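Local coordinates for protein methylocystis parvus OBBP MbnE (Methylocystis parvus OBBP, PDB 5ICQ) that probably binds methanobactin in the periplasm as the solute-binding component of a transport system, at residues Ser290-Trp294 with Gln576-His580; Gly323-Asn327 with Leu458-Tyr462. All coordinates share one frame; numbering follows the deposited sequence.

Contact 1 (Ser290-Trp294 with Gln576-His580); sequences STTRW and QWIAH. With SO4 (sulfate ion), chain E.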
loop_
_atom_site.group_PDB
_atom_site.type_symbol
_atom_site.label_atom_id
_atom_site.label_comp_id
_atom_site.label_asym_id
_atom_site.label_seq_id
_atom_site.Cartn_x
_atom_site.Cartn_y
_atom_site.Cartn_z
ATOM N N SER A 290 -6.907 9.983 13.554
ATOM C CA SER A 290 -7.173 11.388 13.852
ATOM C C SER A 290 -6.158 11.882 14.874
ATOM O O SER A 290 -6.099 11.350 15.987
ATOM C CB SER A 290 -8.595 11.564 14.397
ATOM O OG SER A 290 -8.701 12.775 15.129
ATOM N N THR A 291 -5.355 12.887 14.500
ATOM C CA THR A 291 -4.404 13.451 15.459
ATOM C C THR A 291 -5.119 14.097 16.638
ATOM O O THR A 291 -4.631 14.036 17.773
ATOM C CB THR A 291 -3.479 14.471 14.787
ATOM O OG1 THR A 291 -4.251 15.438 14.064
ATOM C CG2 THR A 291 -2.531 13.776 13.837
ATOM N N THR A 292 -6.274 14.726 16.395
ATOM C CA THR A 292 -7.020 15.341 17.492
ATOM C C THR A 292 -7.478 14.296 18.500
ATOM O O THR A 292 -7.344 14.483 19.716
ATOM C CB THR A 292 -8.224 16.118 16.948
ATOM O OG1 THR A 292 -7.780 17.069 15.971
ATOM C CG2 THR A 292 -8.937 16.861 18.074
ATOM N N ARG A 293 -8.036 13.184 18.010
ATOM C CA ARG A 293 -8.547 12.166 18.918
ATOM C C ARG A 293 -7.406 11.470 19.643
ATOM O O ARG A 293 -7.472 11.260 20.858
ATOM C CB ARG A 293 -9.394 11.157 18.142
ATOM C CG ARG A 293 -10.436 10.437 18.959
ATOM C CD ARG A 293 -11.609 10.088 18.054
ATOM N NE ARG A 293 -11.138 9.530 16.800
ATOM C CZ ARG A 293 -11.833 9.539 15.670
ATOM N NH1 ARG A 293 -13.044 10.085 15.636
ATOM N NH2 ARG A 293 -11.307 9.013 14.574
ATOM N N TRP A 294 -6.344 11.119 18.914
ATOM C CA TRP A 294 -5.173 10.525 19.552
ATOM C C TRP A 294 -4.623 11.453 20.618
ATOM O O TRP A 294 -4.267 11.008 21.716
ATOM C CB TRP A 294 -4.109 10.214 18.494
ATOM C CG TRP A 294 -2.964 9.328 18.950
ATOM C CD1 TRP A 294 -1.641 9.665 18.993
ATOM C CD2 TRP A 294 -3.046 7.960 19.402
ATOM N NE1 TRP A 294 -0.892 8.592 19.441
ATOM C CE2 TRP A 294 -1.730 7.536 19.693
ATOM C CE3 TRP A 294 -4.101 7.053 19.576
ATOM C CZ2 TRP A 294 -1.441 6.244 20.156
ATOM C CZ3 TRP A 294 -3.815 5.769 20.027
ATOM C CH2 TRP A 294 -2.490 5.378 20.314
ATOM N N GLN A 576 2.070 3.221 14.039
ATOM C CA GLN A 576 0.643 2.949 13.965
ATOM C C GLN A 576 0.019 3.096 15.348
ATOM O O GLN A 576 0.525 2.537 16.326
ATOM C CB GLN A 576 0.403 1.543 13.414
ATOM C CG GLN A 576 -1.075 1.251 13.174
ATOM C CD GLN A 576 -1.300 -0.063 12.453
ATOM O OE1 GLN A 576 -0.469 -0.497 11.646
ATOM N NE2 GLN A 576 -2.420 -0.707 12.744
ATOM N N TRP A 577 -1.065 3.866 15.432
ATOM C CA TRP A 577 -1.749 4.148 16.692
ATOM C C TRP A 577 -2.945 3.209 16.807
ATOM O O TRP A 577 -3.838 3.231 15.949
ATOM C CB TRP A 577 -2.206 5.612 16.745
ATOM C CG TRP A 577 -1.103 6.586 16.419
ATOM C CD1 TRP A 577 0.244 6.403 16.621
ATOM C CD2 TRP A 577 -1.246 7.877 15.816
ATOM N NE1 TRP A 577 0.941 7.508 16.185
ATOM C CE2 TRP A 577 0.052 8.420 15.675
ATOM C CE3 TRP A 577 -2.346 8.626 15.378
ATOM C CZ2 TRP A 577 0.278 9.685 15.133
ATOM C CZ3 TRP A 577 -2.119 9.882 14.830
ATOM C CH2 TRP A 577 -0.814 10.398 14.711
ATOM N N ILE A 578 -2.950 2.359 17.839
ATOM C CA ILE A 578 -4.036 1.403 18.023
ATOM C C ILE A 578 -4.555 1.467 19.455
ATOM O O ILE A 578 -3.897 1.972 20.367
ATOM C CB ILE A 578 -3.617 -0.044 17.674
ATOM C CG1 ILE A 578 -2.692 -0.608 18.750
ATOM C CG2 ILE A 578 -2.933 -0.103 16.297
ATOM C CD1 ILE A 578 -2.412 -2.124 18.590
ATOM N N ALA A 579 -5.764 0.944 19.643
ATOM C CA ALA A 579 -6.322 0.749 20.972
ATOM C C ALA A 579 -7.134 -0.531 20.953
ATOM O O ALA A 579 -7.663 -0.921 19.909
ATOM C CB ALA A 579 -7.197 1.926 21.423
ATOM N N HIS A 580 -7.229 -1.187 22.109
ATOM C CA HIS A 580 -7.884 -2.485 22.131
ATOM C C HIS A 580 -8.314 -2.842 23.546
ATOM O O HIS A 580 -7.743 -2.361 24.530
ATOM C CB HIS A 580 -6.956 -3.575 21.582
ATOM C CG HIS A 580 -5.672 -3.693 22.334
ATOM N ND1 HIS A 580 -5.546 -4.460 23.472
ATOM C CD2 HIS A 580 -4.456 -3.135 22.118
ATOM C CE1 HIS A 580 -4.309 -4.370 23.927
ATOM N NE2 HIS A 580 -3.627 -3.570 23.126
HETATM S S SO4 E . -12.765 10.716 11.635
HETATM O O1 SO4 E . -13.462 9.725 10.822
HETATM O O2 SO4 E . -12.852 12.024 10.993
HETATM O O3 SO4 E . -13.377 10.790 12.959
HETATM O O4 SO4 E . -11.366 10.322 11.759
#

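Contact 2 (Gly323-Asn327 with Leu458-Tyr462); sequences GFVFN and LALAY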
loop_
_atom_site.group_PDB
_atom_site.type_symbol
_atom_site.label_atom_id
_atom_site.label_comp_id
_atom_site.label_asym_id
_atom_site.label_seq_id
_atom_site.Cartn_x
_atom_site.Cartn_y
_atom_site.Cartn_z
ATOM N N GLY A 323 2.173 14.101 -1.276
ATOM C CA GLY A 323 2.817 15.389 -1.488
ATOM C C GLY A 323 2.015 16.288 -2.398
ATOM O O GLY A 323 1.067 15.854 -3.060
ATOM N N PHE A 324 2.414 17.566 -2.419
ATOM C CA PHE A 324 1.953 18.479 -3.457
ATOM C C PHE A 324 2.606 18.095 -4.776
ATOM O O PHE A 324 3.833 18.122 -4.888
ATOM C CB PHE A 324 2.316 19.933 -3.123
ATOM C CG PHE A 324 1.561 20.521 -1.960
ATOM C CD1 PHE A 324 0.221 20.888 -2.091
ATOM C CD2 PHE A 324 2.209 20.764 -0.757
ATOM C CE1 PHE A 324 -0.477 21.452 -1.017
ATOM C CE2 PHE A 324 1.530 21.347 0.309
ATOM C CZ PHE A 324 0.177 21.691 0.172
ATOM N N VAL A 325 1.802 17.777 -5.785
ATOM C CA VAL A 325 2.316 17.323 -7.072
ATOM C C VAL A 325 2.324 18.489 -8.047
ATOM O O VAL A 325 1.289 19.135 -8.244
ATOM C CB VAL A 325 1.461 16.176 -7.636
ATOM C CG1 VAL A 325 1.966 15.814 -9.023
ATOM C CG2 VAL A 325 1.518 14.957 -6.718
ATOM N N PHE A 326 3.471 18.729 -8.693
ATOM C CA PHE A 326 3.551 19.696 -9.786
ATOM C C PHE A 326 3.078 19.068 -11.091
ATOM O O PHE A 326 3.470 17.950 -11.434
ATOM C CB PHE A 326 4.997 20.180 -9.993
ATOM C CG PHE A 326 5.588 20.934 -8.826
ATOM C CD1 PHE A 326 5.437 22.312 -8.720
ATOM C CD2 PHE A 326 6.372 20.274 -7.885
ATOM C CE1 PHE A 326 6.032 23.014 -7.666
ATOM C CE2 PHE A 326 6.951 20.947 -6.836
ATOM C CZ PHE A 326 6.792 22.328 -6.724
ATOM N N ASN A 327 2.263 19.797 -11.849
ATOM C CA ASN A 327 1.916 19.304 -13.178
ATOM C C ASN A 327 3.016 19.745 -14.132
ATOM O O ASN A 327 2.979 20.850 -14.687
ATOM C CB ASN A 327 0.549 19.805 -13.634
ATOM C CG ASN A 327 0.155 19.215 -14.985
ATOM O OD1 ASN A 327 0.962 18.539 -15.626
ATOM N ND2 ASN A 327 -1.085 19.449 -15.413
ATOM N N LEU A 458 -3.905 22.820 4.418
ATOM C CA LEU A 458 -2.508 22.622 4.033
ATOM C C LEU A 458 -2.132 23.527 2.866
ATOM O O LEU A 458 -1.051 24.129 2.851
ATOM C CB LEU A 458 -2.272 21.159 3.653
ATOM C CG LEU A 458 -2.342 20.094 4.742
ATOM C CD1 LEU A 458 -2.111 18.694 4.142
ATOM C CD2 LEU A 458 -1.290 20.398 5.802
ATOM N N ALA A 459 -3.006 23.617 1.867
ATOM C CA ALA A 459 -2.685 24.404 0.682
ATOM C C ALA A 459 -2.675 25.895 0.992
ATOM O O ALA A 459 -1.863 26.647 0.430
ATOM C CB ALA A 459 -3.683 24.083 -0.436
ATOM N N LEU A 460 -3.573 26.342 1.878
ATOM C CA LEU A 460 -3.605 27.751 2.263
ATOM C C LEU A 460 -2.348 28.137 3.030
ATOM O O LEU A 460 -1.852 29.263 2.897
ATOM C CB LEU A 460 -4.857 28.035 3.104
ATOM C CG LEU A 460 -6.181 28.030 2.329
ATOM C CD1 LEU A 460 -7.391 28.013 3.277
ATOM C CD2 LEU A 460 -6.249 29.272 1.407
ATOM N N ALA A 461 -1.838 27.233 3.865
ATOM C CA ALA A 461 -0.575 27.514 4.545
ATOM C C ALA A 461 0.553 27.661 3.534
ATOM O O ALA A 461 1.353 28.605 3.602
ATOM C CB ALA A 461 -0.267 26.400 5.553
ATOM N N TYR A 462 0.624 26.732 2.581
ATOM C CA TYR A 462 1.633 26.798 1.533
ATOM C C TYR A 462 1.483 28.069 0.710
ATOM O O TYR A 462 2.479 28.733 0.392
ATOM C CB TYR A 462 1.516 25.552 0.651
ATOM C CG TYR A 462 2.676 25.276 -0.299
ATOM C CD1 TYR A 462 3.946 25.802 -0.076
ATOM C CD2 TYR A 462 2.490 24.446 -1.412
ATOM C CE1 TYR A 462 5.011 25.516 -0.949
ATOM C CE2 TYR A 462 3.530 24.152 -2.273
ATOM C CZ TYR A 462 4.785 24.696 -2.044
ATOM O OH TYR A 462 5.808 24.411 -2.920
#

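Contact 1 (Ser290-Trp294 with Gln576-His580)
Trp294 and Trp577 lie flat on each other in an offset stack, their five-membered rings 3.9 Å apart between centroids and their planes only 6° from parallel. Trp577 CB extends the overlap: it sits 3.3 Å from the centroid of the Trp294 six-membered ring, almost on the ring normal, a CH-pi contact. At its rim, Trp294 CH2 comes within 3.7 Å of Ile578 O, near the indole plane, while the far edge of the Trp577 ring meets the methyl Thr291 CG2, which lies 3.9 Å from Trp577 CH2. With CG anti to the backbone N (chi1 -167°), Trp294 pins the first turn of helix 291-296 onto strand 576-581, the middle strand of a three-stranded antiparallel sheet between 285-288 and 308-313. That turn is fixed by Ser290, the N-cap, whose OG accepts from Arg293 N at 3.0 Å with a nearly straight N-H (166°). Arg293 turns off to the other side: NH1 donates to sulfate O3 at 2.8 Å, NH2 adds weaker bonds to the same anion, probably from the crystallisation liquor, and also pairs with Glu288. Arg310 bonds to the Trp294 carbonyl. No hydrogen bond crosses between 290-294 and 576-580, so cohesion between the two segments rests on dispersion and aromatic overlap; Arg310 adds a cation-pi contact to Trp294, while the Arg293-sulfate pair stands apart from the stack.

Contact 2 (Gly323-Asn327 with Leu458-Tyr462)
Phe324 lays one ring face against Tyr462, whose CD2 is 3.7 Å from Phe324 CE2 and toward the rim of the ring. The two rings meet obliquely, planes at 33° and centroids 4.8 Å apart, and the two side chains point opposite ways as they overlap, Phe324 toward the helix and Tyr462 toward the strand. The outer end of Phe324 reaches the helix backbone: CZ is 3.8 Å from Leu458 O, which lies near the ring plane, and CE1 is 4.2 Å from Ala459 CB. Tyr462 reaches back because its CG stands anti to the backbone N (chi1 -166°). An alanine in place of Phe324 would probably open a gap between strand and helix and leave Tyr462 without the ring that packs on it. Beyond this tight part the contact thins: Phe326 CZ approaches Tyr462 OH only to 4.4 Å, and that hydroxyl has its hydrogen bond with Phe342 O. On the helix, the exposed Leu460 points away from the strand. Helix 453-467 packs across the mixed sheet, the axis of its 458-462 segment at 67° to that of strand segment 323-326; Met494 and Val568, from the strands flanking 322-326, also touch both Phe324 and Tyr462, while Ile448 of strand 442-450 lies against Ala459 and Tyr462.

In the fold
From the N terminus the chain first builds the two sheets containing strands 109-120 and 65-71, then runs through strand 285-288 to helix 291-296, where contact 1 opens. Its partner strand, 576-581, comes 282 residues later and takes the middle place in the sheet, between strands 285-288 and 308-313. Within this long loop the chain enters strand 322-326 and returns at helix 453-467 to close contact 2, a shorter loop wholly contained in the larger one; the two do not cross. Contact 1 joins a helix to the three-stranded sheet, contact 2 a helix to the eight-stranded mixed sheet. Their centres are 26 Å apart and their nearest atoms about 10 Å, without touching.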